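Local coordinates for putative membrane anchored protein (Corynebacterium diphtheriae, PDB 3LSO) that is of unknown function but, as a putative membrane-tethered protein of the cell envelope, probably presents an elongated chain of beta-rich domains outside the cell, at residues K206-I211 / S249-F254; K222-V227 / I267-Y272; T296-G301 / S327-K332; G341-E346 / E391-F396. All coordinates share one frame; numbering follows the deposited sequence.

Contact 1. Residues K206-I211 / S249-F254; sequences KQDVQI and STSIIF
Ile252 is the bump that fits between Val209 and Ile211 on the inner face of this strand pair. Its CG1 sits between the backbone N and the carbonyl carbon (chi1 56°), which lays it beside its direct partner: Ile252 CG1 is 4.1 Å from Val209 CB. CD1 then slants along the strand to the next residue on that face, with Ile252 CD1 3.9 Å from Ile211 CG1. Val209 reaches the other way with its CG2 branch, which stands beside its own backbone N and meets the Phe254 ring at an oblique angle, Val209 CG2 lying 4.0 Å from Phe254 CE1. At the opposite end of the ladder the methyl CG2 of Thr250 rests against Ile211 CB.

The outer face, with Asp208, Gln210, Ser251 and Ile253, is mostly polar and more exposed. The Ser251 hydroxyl donates to the Asp208 carboxylate, OG to OD1 2.8 Å, arriving from above the carboxylate plane rather than within it. Ile253 CG2 rests against the backbone at Lys206, 3.7 Å from Lys206 CA.

Behind the side chains, Ile211 and Thr250 exchange two fairly straight backbone bonds, Ile211 N to Thr250 O being 2.7 Å. Val209 and Ile252 form the next such pair, but the bond from Val209 N is weak. Lys206 N, bonded to Phe254 O at 3.1 Å, closes the far end. The inner row meets Phe229, Val231, Ile262, Ile282 and Val284 of the facing sheet, a two-layer packing consistent with an immunoglobulin-like beta sandwich.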
# COMPACT_ATOMS: atom_id res chain seq x y z
N LYS B 206 17.75 13.19 -18.31
CA LYS B 206 19.18 13.00 -18.59
C LYS B 206 20.05 12.64 -17.38
O LYS B 206 21.27 12.75 -17.44
CB LYS B 206 19.75 14.16 -19.40
CG LYS B 206 19.29 14.19 -20.85
CD LYS B 206 20.01 15.28 -21.64
CE LYS B 206 19.35 15.55 -22.99
NZ LYS B 206 20.11 16.61 -23.74
N GLN B 207 19.43 12.18 -16.30
CA GLN B 207 20.18 11.56 -15.21
C GLN B 207 19.80 10.07 -15.00
O GLN B 207 18.74 9.62 -15.42
CB GLN B 207 20.07 12.39 -13.92
CG GLN B 207 18.83 12.06 -13.06
CD GLN B 207 18.50 13.14 -12.01
OE1 GLN B 207 19.23 14.13 -11.85
NE2 GLN B 207 17.39 12.94 -11.29
N ASP B 208 20.68 9.32 -14.35
CA ASP B 208 20.39 7.93 -14.03
C ASP B 208 19.38 7.83 -12.92
O ASP B 208 19.43 8.58 -11.95
CB ASP B 208 21.67 7.21 -13.62
CG ASP B 208 22.38 6.59 -14.80
OD1 ASP B 208 21.84 5.61 -15.37
OD2 ASP B 208 23.49 7.08 -15.14
N VAL B 209 18.45 6.90 -13.06
CA VAL B 209 17.40 6.72 -12.07
C VAL B 209 17.30 5.26 -11.71
O VAL B 209 16.91 4.44 -12.54
CB VAL B 209 16.04 7.22 -12.58
CG1 VAL B 209 14.94 6.94 -11.56
CG2 VAL B 209 16.12 8.70 -12.93
N GLN B 210 17.65 4.95 -10.46
CA GLN B 210 17.62 3.57 -9.99
C GLN B 210 16.19 3.15 -9.66
O GLN B 210 15.46 3.88 -9.00
CB GLN B 210 18.54 3.38 -8.78
CG GLN B 210 18.79 1.90 -8.45
CD GLN B 210 20.06 1.64 -7.66
OE1 GLN B 210 21.09 2.31 -7.87
NE2 GLN B 210 20.01 0.66 -6.77
N ILE B 211 15.79 1.99 -10.15
CA ILE B 211 14.48 1.44 -9.88
C ILE B 211 14.67 0.03 -9.35
O ILE B 211 15.44 -0.74 -9.92
CB ILE B 211 13.62 1.36 -11.16
CG1 ILE B 211 13.40 2.72 -11.78
CG2 ILE B 211 12.27 0.76 -10.85
CD1 ILE B 211 12.82 3.72 -10.86
N SER B 249 16.90 -4.94 -10.00
CA SER B 249 17.14 -3.52 -10.18
C SER B 249 17.48 -3.15 -11.59
O SER B 249 18.16 -3.90 -12.30
CB SER B 249 18.27 -3.04 -9.29
OG SER B 249 17.90 -3.13 -7.93
N THR B 250 17.02 -1.98 -11.99
CA THR B 250 17.45 -1.37 -13.24
C THR B 250 17.69 0.11 -13.03
O THR B 250 17.27 0.68 -12.03
CB THR B 250 16.45 -1.65 -14.38
OG1 THR B 250 17.08 -1.35 -15.63
CG2 THR B 250 15.19 -0.85 -14.24
N SER B 251 18.40 0.71 -13.96
CA SER B 251 18.71 2.12 -13.93
C SER B 251 18.16 2.60 -15.24
O SER B 251 18.32 1.92 -16.25
CB SER B 251 20.23 2.31 -13.86
OG SER B 251 20.60 3.68 -13.75
N ILE B 252 17.50 3.75 -15.24
CA ILE B 252 16.95 4.31 -16.49
C ILE B 252 17.17 5.80 -16.67
O ILE B 252 17.27 6.55 -15.69
CB ILE B 252 15.46 4.01 -16.62
CG1 ILE B 252 14.70 4.52 -15.41
CG2 ILE B 252 15.22 2.50 -16.77
CD1 ILE B 252 13.27 4.08 -15.46
N ILE B 253 17.24 6.26 -17.91
CA ILE B 253 17.46 7.68 -18.16
C ILE B 253 16.25 8.24 -18.89
O ILE B 253 15.93 7.78 -19.97
CB ILE B 253 18.75 7.91 -19.00
CG1 ILE B 253 19.98 7.36 -18.24
CG2 ILE B 253 18.92 9.37 -19.33
CD1 ILE B 253 21.24 7.16 -19.09
N PHE B 254 15.56 9.21 -18.32
CA PHE B 254 14.40 9.75 -19.01
C PHE B 254 14.77 10.77 -20.07
O PHE B 254 15.79 11.46 -19.98
CB PHE B 254 13.43 10.37 -18.02
CG PHE B 254 12.79 9.37 -17.11
CD1 PHE B 254 13.21 9.25 -15.79
CD2 PHE B 254 11.76 8.55 -17.56
CE1 PHE B 254 12.63 8.33 -14.93
CE2 PHE B 254 11.17 7.61 -16.70
CZ PHE B 254 11.60 7.51 -15.39

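Contact 2. Residues K222-V227 / I267-Y272; sequences KMDGKV and IDAEGY
Lys226 and Ile267 hold each other through two backbone hydrogen bonds. The shorter runs from Ile267 N to Lys226 O, 2.8 Å, and its return partner from Lys226 N to Ile267 O measures 3.1 Å. The return bond is almost straight at the hydrogen, 174°, and in both cases the donor is tilted some way from the acceptor's carbonyl plane. The two residues therefore make a hydrogen-bonded antiparallel pair.

Next to this pair, the chain after Ile267 turns sharply. Asp268 to Gly271 form a type I beta turn, with Gly271 N bonded to Asp268 O, and Asp268 N is taken by Tyr272 O at 2.8 Å. The pair thus lies at one end of the ladder between strands 226-231 and 258-267, neighbours in the five-stranded sheet of a sandwich that looks immunoglobulin-like, just where 258-267 leaves the sheet for the loop that leads to strand 278-285.

Packing outside the bonds is slight. The beta carbons of Lys226 and Ile267 stand 4.2 Å apart, CB to CB, after which both side chains lead away from the contact. Gly225 CA lies close to the carbonyl of Ile267, 3.5 Å from its O. Further out, the Ala269 methyl comes up to the Asp224 carboxylate, CB to CG 3.8 Å. Asp268 brings a second carboxylate near, its OD1 5.4 Å from Asp224 OD1, so the two like charges may disfavour each other mildly. On the inward side, Val227 points away from 267-272 and packs on Leu195 and Val242.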
# COMPACT_ATOMS: atom_id res chain seq x y z
N LYS B 222 13.75 -20.65 -5.16
CA LYS B 222 14.97 -21.25 -5.71
C LYS B 222 15.86 -20.24 -6.44
O LYS B 222 16.76 -20.64 -7.18
CB LYS B 222 14.63 -22.42 -6.61
N MSE B 223 15.62 -18.95 -6.20
CA MSE B 223 16.29 -17.85 -6.92
C MSE B 223 16.50 -18.21 -8.40
O MSE B 223 17.61 -18.54 -8.81
CB MSE B 223 17.62 -17.45 -6.25
CG MSE B 223 18.26 -16.16 -6.81
SE MSE B 223 20.24 -16.21 -6.93
CE MSE B 223 20.55 -14.76 -8.23
N ASP B 224 15.43 -18.19 -9.18
CA ASP B 224 15.52 -18.55 -10.59
C ASP B 224 14.87 -17.53 -11.51
O ASP B 224 15.30 -17.37 -12.65
CB ASP B 224 14.98 -19.98 -10.86
CG ASP B 224 13.75 -20.33 -10.01
OD1 ASP B 224 12.85 -19.48 -9.86
OD2 ASP B 224 13.68 -21.48 -9.51
N GLY B 225 13.86 -16.83 -11.00
CA GLY B 225 13.05 -15.91 -11.80
C GLY B 225 13.72 -14.60 -12.20
O GLY B 225 14.86 -14.32 -11.83
N LYS B 226 12.96 -13.81 -12.96
CA LYS B 226 13.39 -12.54 -13.53
C LYS B 226 12.27 -11.49 -13.39
O LYS B 226 11.11 -11.84 -13.20
CB LYS B 226 13.70 -12.74 -15.02
CG LYS B 226 15.17 -13.02 -15.34
CD LYS B 226 15.33 -13.88 -16.62
CE LYS B 226 16.76 -13.79 -17.18
NZ LYS B 226 17.25 -15.10 -17.68
N VAL B 227 12.62 -10.21 -13.51
CA VAL B 227 11.62 -9.13 -13.54
C VAL B 227 11.70 -8.28 -14.81
O VAL B 227 12.79 -7.87 -15.21
CB VAL B 227 11.72 -8.20 -12.31
CG1 VAL B 227 10.95 -6.91 -12.51
CG2 VAL B 227 11.22 -8.92 -11.07
N ILE B 267 8.58 -12.64 -14.00
CA ILE B 267 8.68 -13.74 -14.96
C ILE B 267 9.16 -14.98 -14.24
O ILE B 267 10.10 -14.93 -13.45
CB ILE B 267 9.66 -13.42 -16.14
CG1 ILE B 267 9.17 -12.22 -16.98
CG2 ILE B 267 9.89 -14.64 -17.03
CD1 ILE B 267 7.86 -12.47 -17.78
N ASP B 268 8.50 -16.10 -14.51
CA ASP B 268 8.77 -17.38 -13.86
C ASP B 268 9.96 -18.12 -14.48
O ASP B 268 10.31 -17.88 -15.64
CB ASP B 268 7.54 -18.26 -14.00
CG ASP B 268 7.16 -18.92 -12.73
OD1 ASP B 268 7.81 -18.62 -11.71
OD2 ASP B 268 6.21 -19.74 -12.74
N ALA B 269 10.57 -19.03 -13.72
CA ALA B 269 11.57 -19.91 -14.32
C ALA B 269 11.00 -20.50 -15.62
O ALA B 269 11.63 -20.42 -16.68
CB ALA B 269 11.98 -21.02 -13.35
N GLU B 270 9.78 -21.04 -15.52
CA GLU B 270 9.08 -21.63 -16.67
C GLU B 270 8.30 -20.61 -17.53
O GLU B 270 7.47 -20.98 -18.36
CB GLU B 270 8.16 -22.79 -16.20
N GLY B 271 8.59 -19.32 -17.35
CA GLY B 271 7.99 -18.26 -18.17
C GLY B 271 6.70 -17.60 -17.67
O GLY B 271 6.31 -16.54 -18.18
N TYR B 272 6.04 -18.20 -16.67
CA TYR B 272 4.74 -17.73 -16.17
C TYR B 272 4.76 -16.35 -15.48
O TYR B 272 5.81 -15.87 -15.05
CB TYR B 272 4.12 -18.80 -15.25

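Contact 3. Residues T296-G301 / S327-K332; sequences TDSYTG and SLLPNK
Tyr299 and Leu328 mark the tightly packed side of this antiparallel strand pair. The tyrosine ring lies obliquely beside the leucine, with Tyr299 CE2 4.1 Å from Leu328 CG. CG of Leu328 is anti to its backbone N (chi1 175°), and the methyl CD2 continues on to Asp297, 4.1 Å from its CB. Met431 and Val337 of the facing sheet close over this layer.

Asp297 is the polar element at its border. OD1 receives Asn331 N at 2.9 Å on the anti side of the carboxylate, while OD2 turns to Lys435 in a salt bridge and to Tyr436 in a hydrogen bond. The carboxylate is thus gripped from several directions, and Lys435, which shares the Tyr299 hydroxyl with Asp295, would probably help to stabilise its negative charge.

The other face is looser and nearer to solvent. Leu329 spreads along it, its CD1 3.8 Å from Thr300 CG2, with the Ser298 hydroxyl alongside. At the exposed end, Asn331 ND2 donates an almost straight bond of 3.0 Å to Thr296 O, which lies in the amide plane. Thr300 and Ser327 exchange two sound backbone bonds; Leu329 N to Ser298 O is short at 2.7 Å, but the return bond from Ser298 N is weak. This is an edge strand, 298-303, laid on 321-329 in one layer of a two-sheet beta sandwich.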
# COMPACT_ATOMS: atom_id res chain seq x y z
N THR B 296 19.12 29.33 4.53
CA THR B 296 18.44 28.92 5.76
C THR B 296 16.93 29.09 5.65
O THR B 296 16.17 28.50 6.42
CB THR B 296 18.94 29.71 7.00
OG1 THR B 296 18.99 31.11 6.69
CG2 THR B 296 20.28 29.25 7.40
N ASP B 297 16.48 29.89 4.71
CA ASP B 297 15.06 30.12 4.59
C ASP B 297 14.33 28.98 3.90
O ASP B 297 14.92 27.98 3.55
CB ASP B 297 14.81 31.45 3.91
CG ASP B 297 15.44 32.56 4.66
OD1 ASP B 297 15.27 32.60 5.91
OD2 ASP B 297 16.13 33.36 4.03
N SER B 298 13.03 29.09 3.76
CA SER B 298 12.33 28.10 2.99
C SER B 298 11.20 28.79 2.21
O SER B 298 10.89 29.94 2.50
CB SER B 298 11.89 26.92 3.86
OG SER B 298 10.68 27.18 4.54
N TYR B 299 10.64 28.09 1.22
CA TYR B 299 9.73 28.68 0.25
C TYR B 299 8.43 27.90 0.08
O TYR B 299 8.36 26.69 0.28
CB TYR B 299 10.44 28.77 -1.11
CG TYR B 299 11.74 29.49 -1.06
CD1 TYR B 299 12.83 28.92 -0.44
CD2 TYR B 299 11.88 30.76 -1.62
CE1 TYR B 299 14.03 29.58 -0.36
CE2 TYR B 299 13.09 31.46 -1.55
CZ TYR B 299 14.16 30.85 -0.90
OH TYR B 299 15.38 31.48 -0.80
N THR B 300 7.40 28.61 -0.35
CA THR B 300 6.13 28.00 -0.76
C THR B 300 5.57 28.82 -1.97
O THR B 300 6.24 29.76 -2.46
CB THR B 300 5.11 27.89 0.41
OG1 THR B 300 3.89 27.33 -0.07
CG2 THR B 300 4.76 29.23 0.96
N GLY B 301 4.38 28.46 -2.45
CA GLY B 301 3.83 29.13 -3.60
C GLY B 301 2.40 28.72 -3.85
O GLY B 301 1.81 27.99 -3.06
N SER B 327 6.32 32.67 -2.19
CA SER B 327 6.60 33.29 -0.91
C SER B 327 7.94 32.82 -0.38
O SER B 327 8.21 31.64 -0.37
CB SER B 327 5.53 32.87 0.09
OG SER B 327 4.30 33.53 -0.11
N LEU B 328 8.77 33.73 0.09
CA LEU B 328 9.93 33.35 0.89
C LEU B 328 9.54 33.42 2.35
O LEU B 328 8.99 34.42 2.80
CB LEU B 328 11.08 34.30 0.62
CG LEU B 328 12.39 34.22 1.38
CD1 LEU B 328 13.24 35.29 0.80
CD2 LEU B 328 12.24 34.47 2.90
N LEU B 329 9.86 32.38 3.11
CA LEU B 329 9.44 32.27 4.49
C LEU B 329 10.64 32.44 5.43
O LEU B 329 11.41 31.51 5.60
CB LEU B 329 8.80 30.90 4.70
CG LEU B 329 7.68 30.54 3.71
CD1 LEU B 329 7.29 29.07 3.82
CD2 LEU B 329 6.43 31.45 3.82
N PRO B 330 10.82 33.64 6.03
CA PRO B 330 12.01 33.89 6.81
C PRO B 330 12.17 32.83 7.84
O PRO B 330 11.17 32.36 8.39
CB PRO B 330 11.69 35.20 7.52
CG PRO B 330 10.79 35.86 6.68
CD PRO B 330 9.93 34.80 6.05
N ASN B 331 13.41 32.43 8.08
CA ASN B 331 13.66 31.50 9.15
C ASN B 331 13.62 32.18 10.52
O ASN B 331 13.02 31.64 11.43
CB ASN B 331 14.99 30.81 8.96
CG ASN B 331 15.18 29.65 9.93
OD1 ASN B 331 15.00 29.80 11.14
ND2 ASN B 331 15.56 28.50 9.40
N LYS B 332 14.26 33.33 10.67
CA LYS B 332 14.25 34.07 11.93
C LYS B 332 13.94 35.49 11.56
O LYS B 332 13.81 35.79 10.41
CB LYS B 332 15.64 33.99 12.57
CG LYS B 332 16.75 34.56 11.64
CD LYS B 332 18.15 34.54 12.27
CE LYS B 332 19.09 35.53 11.55
NZ LYS B 332 20.50 35.03 11.54

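Contact 4. Residues G341-E346 / E391-F396; sequences GINAPE and ESYRGF
Where strands 335-343 and 394-398 part, their antiparallel pairing gives way to a water bridge and a serine hydroxyl, with Gly341 facing Gly395 and Asn343 facing Tyr393. One water accepts from Ile342 N at 2.9 Å and donates to Arg394 O, standing in for a direct backbone bond; it also lies at the edge of the Phe396 ring. Two residues on, the Ser392 hydroxyl takes the amide of Ala344, N to OG 2.9 Å. Ser392 OG is held between its own N and carbonyl carbon (chi1 66°) and also bonds Asn390.

The Tyr393 ring runs along the bare backbone of Gly341, its CE1 3.5 Å from Gly341 O, and the phenol OH is hydrogen-bonded to Glu339. Asn343 crosses that side chain at about a right angle, OD1 3.7 Å from Tyr393 CB; OD1 accepts from Asn390 N, and ND2 is bonded to Gln430. Arg394 NH1 reaches back to Glu391 O at 2.6 Å and to Tyr393 O, both in its guanidinium plane, bracing the loop that leads into the strand. On the reverse side Ile342 packs on Val412 and Phe416 of the opposite sheet, the interior of a beta sandwich.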
# COMPACT_ATOMS: atom_id res chain seq x y z
N GLY B 341 11.59 37.75 -7.05
CA GLY B 341 10.74 37.77 -8.23
C GLY B 341 10.45 36.36 -8.66
O GLY B 341 11.19 35.44 -8.28
N ILE B 342 9.37 36.18 -9.43
CA ILE B 342 9.06 34.88 -10.05
C ILE B 342 9.77 34.70 -11.40
O ILE B 342 9.70 35.59 -12.26
CB ILE B 342 7.56 34.71 -10.27
CG1 ILE B 342 6.83 34.64 -8.94
CG2 ILE B 342 7.27 33.44 -11.11
CD1 ILE B 342 5.50 35.36 -8.98
N ASN B 343 10.43 33.56 -11.58
CA ASN B 343 11.10 33.18 -12.83
C ASN B 343 10.38 31.98 -13.43
O ASN B 343 10.34 30.89 -12.85
CB ASN B 343 12.57 32.82 -12.57
CG ASN B 343 13.36 32.53 -13.86
OD1 ASN B 343 13.55 33.41 -14.69
ND2 ASN B 343 13.86 31.32 -14.00
N ALA B 344 9.82 32.16 -14.62
CA ALA B 344 8.90 31.18 -15.16
C ALA B 344 9.64 30.17 -16.02
O ALA B 344 10.73 30.47 -16.50
CB ALA B 344 7.84 31.91 -15.98
N PRO B 345 9.06 28.98 -16.24
CA PRO B 345 9.65 28.12 -17.23
C PRO B 345 9.98 28.91 -18.46
O PRO B 345 9.30 29.88 -18.81
CB PRO B 345 8.52 27.17 -17.57
CG PRO B 345 7.78 27.05 -16.32
CD PRO B 345 7.82 28.41 -15.69
N GLU B 346 11.03 28.48 -19.13
CA GLU B 346 11.42 29.04 -20.41
C GLU B 346 10.22 29.00 -21.38
O GLU B 346 9.51 28.00 -21.46
CB GLU B 346 12.59 28.21 -20.94
CG GLU B 346 13.58 28.93 -21.84
CD GLU B 346 14.47 27.94 -22.65
OE1 GLU B 346 15.09 27.00 -22.05
OE2 GLU B 346 14.56 28.11 -23.90
N GLU B 391 13.72 35.92 -19.61
CA GLU B 391 12.90 37.09 -19.97
C GLU B 391 11.64 37.27 -19.12
O GLU B 391 11.10 38.36 -19.05
CB GLU B 391 12.53 37.04 -21.46
CG GLU B 391 13.74 37.06 -22.42
CD GLU B 391 13.47 36.40 -23.83
OE1 GLU B 391 12.67 35.42 -23.95
OE2 GLU B 391 14.10 36.86 -24.83
N SER B 392 11.17 36.21 -18.48
CA SER B 392 9.94 36.31 -17.70
C SER B 392 10.16 36.96 -16.33
O SER B 392 9.22 37.40 -15.70
CB SER B 392 9.35 34.92 -17.50
OG SER B 392 10.20 34.11 -16.69
N TYR B 393 11.39 36.98 -15.86
CA TYR B 393 11.65 37.38 -14.49
C TYR B 393 11.51 38.87 -14.35
O TYR B 393 11.99 39.63 -15.23
CB TYR B 393 13.07 37.00 -14.12
CG TYR B 393 13.48 37.38 -12.74
CD1 TYR B 393 13.17 36.56 -11.66
CD2 TYR B 393 14.22 38.54 -12.51
CE1 TYR B 393 13.58 36.89 -10.37
CE2 TYR B 393 14.63 38.88 -11.23
CZ TYR B 393 14.30 38.05 -10.17
OH TYR B 393 14.70 38.36 -8.90
N ARG B 394 10.89 39.29 -13.25
CA ARG B 394 10.79 40.67 -12.88
C ARG B 394 11.09 40.71 -11.41
O ARG B 394 10.33 40.12 -10.62
CB ARG B 394 9.39 41.21 -13.09
CG ARG B 394 8.89 41.16 -14.54
CD ARG B 394 9.63 42.13 -15.42
NE ARG B 394 9.04 42.16 -16.74
CZ ARG B 394 9.32 41.29 -17.70
NH1 ARG B 394 10.19 40.29 -17.50
NH2 ARG B 394 8.71 41.42 -18.88
N GLY B 395 12.18 41.40 -11.04
CA GLY B 395 12.65 41.45 -9.65
C GLY B 395 12.43 42.77 -8.93
O GLY B 395 12.78 43.84 -9.44
N PHE B 396 11.90 42.67 -7.73
CA PHE B 396 11.37 43.82 -6.99
C PHE B 396 12.17 44.10 -5.75
O PHE B 396 12.62 43.18 -5.07
CB PHE B 396 9.95 43.48 -6.56
CG PHE B 396 8.98 43.35 -7.71
CD1 PHE B 396 8.22 44.46 -8.12
CD2 PHE B 396 8.82 42.12 -8.36
CE1 PHE B 396 7.30 44.34 -9.18
CE2 PHE B 396 7.91 41.99 -9.41
CZ PHE B 396 7.13 43.10 -9.83
O HOH W 1 7.96 38.33 -10.71

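Overall arrangement
The four contacts fall into two pairs on two successive beta-sandwich domains. Contacts 1 and 2 share one domain: strands 208-214 and 226-231 follow each other in the chain, yet belong to its two different sheets, and the contact centres are 23 Å apart. Contacts 3 and 4 lie in the next domain, likewise one in each sheet, with centres 18 Å apart and nearest atoms about 7 Å apart. Contact 1 is the part of its domain closer to the second pair, its nearest atoms about 12 Å from contact 4, whereas contact 2 sits at the far end, its centre 53 Å from that of contact 4. None of the four touches another.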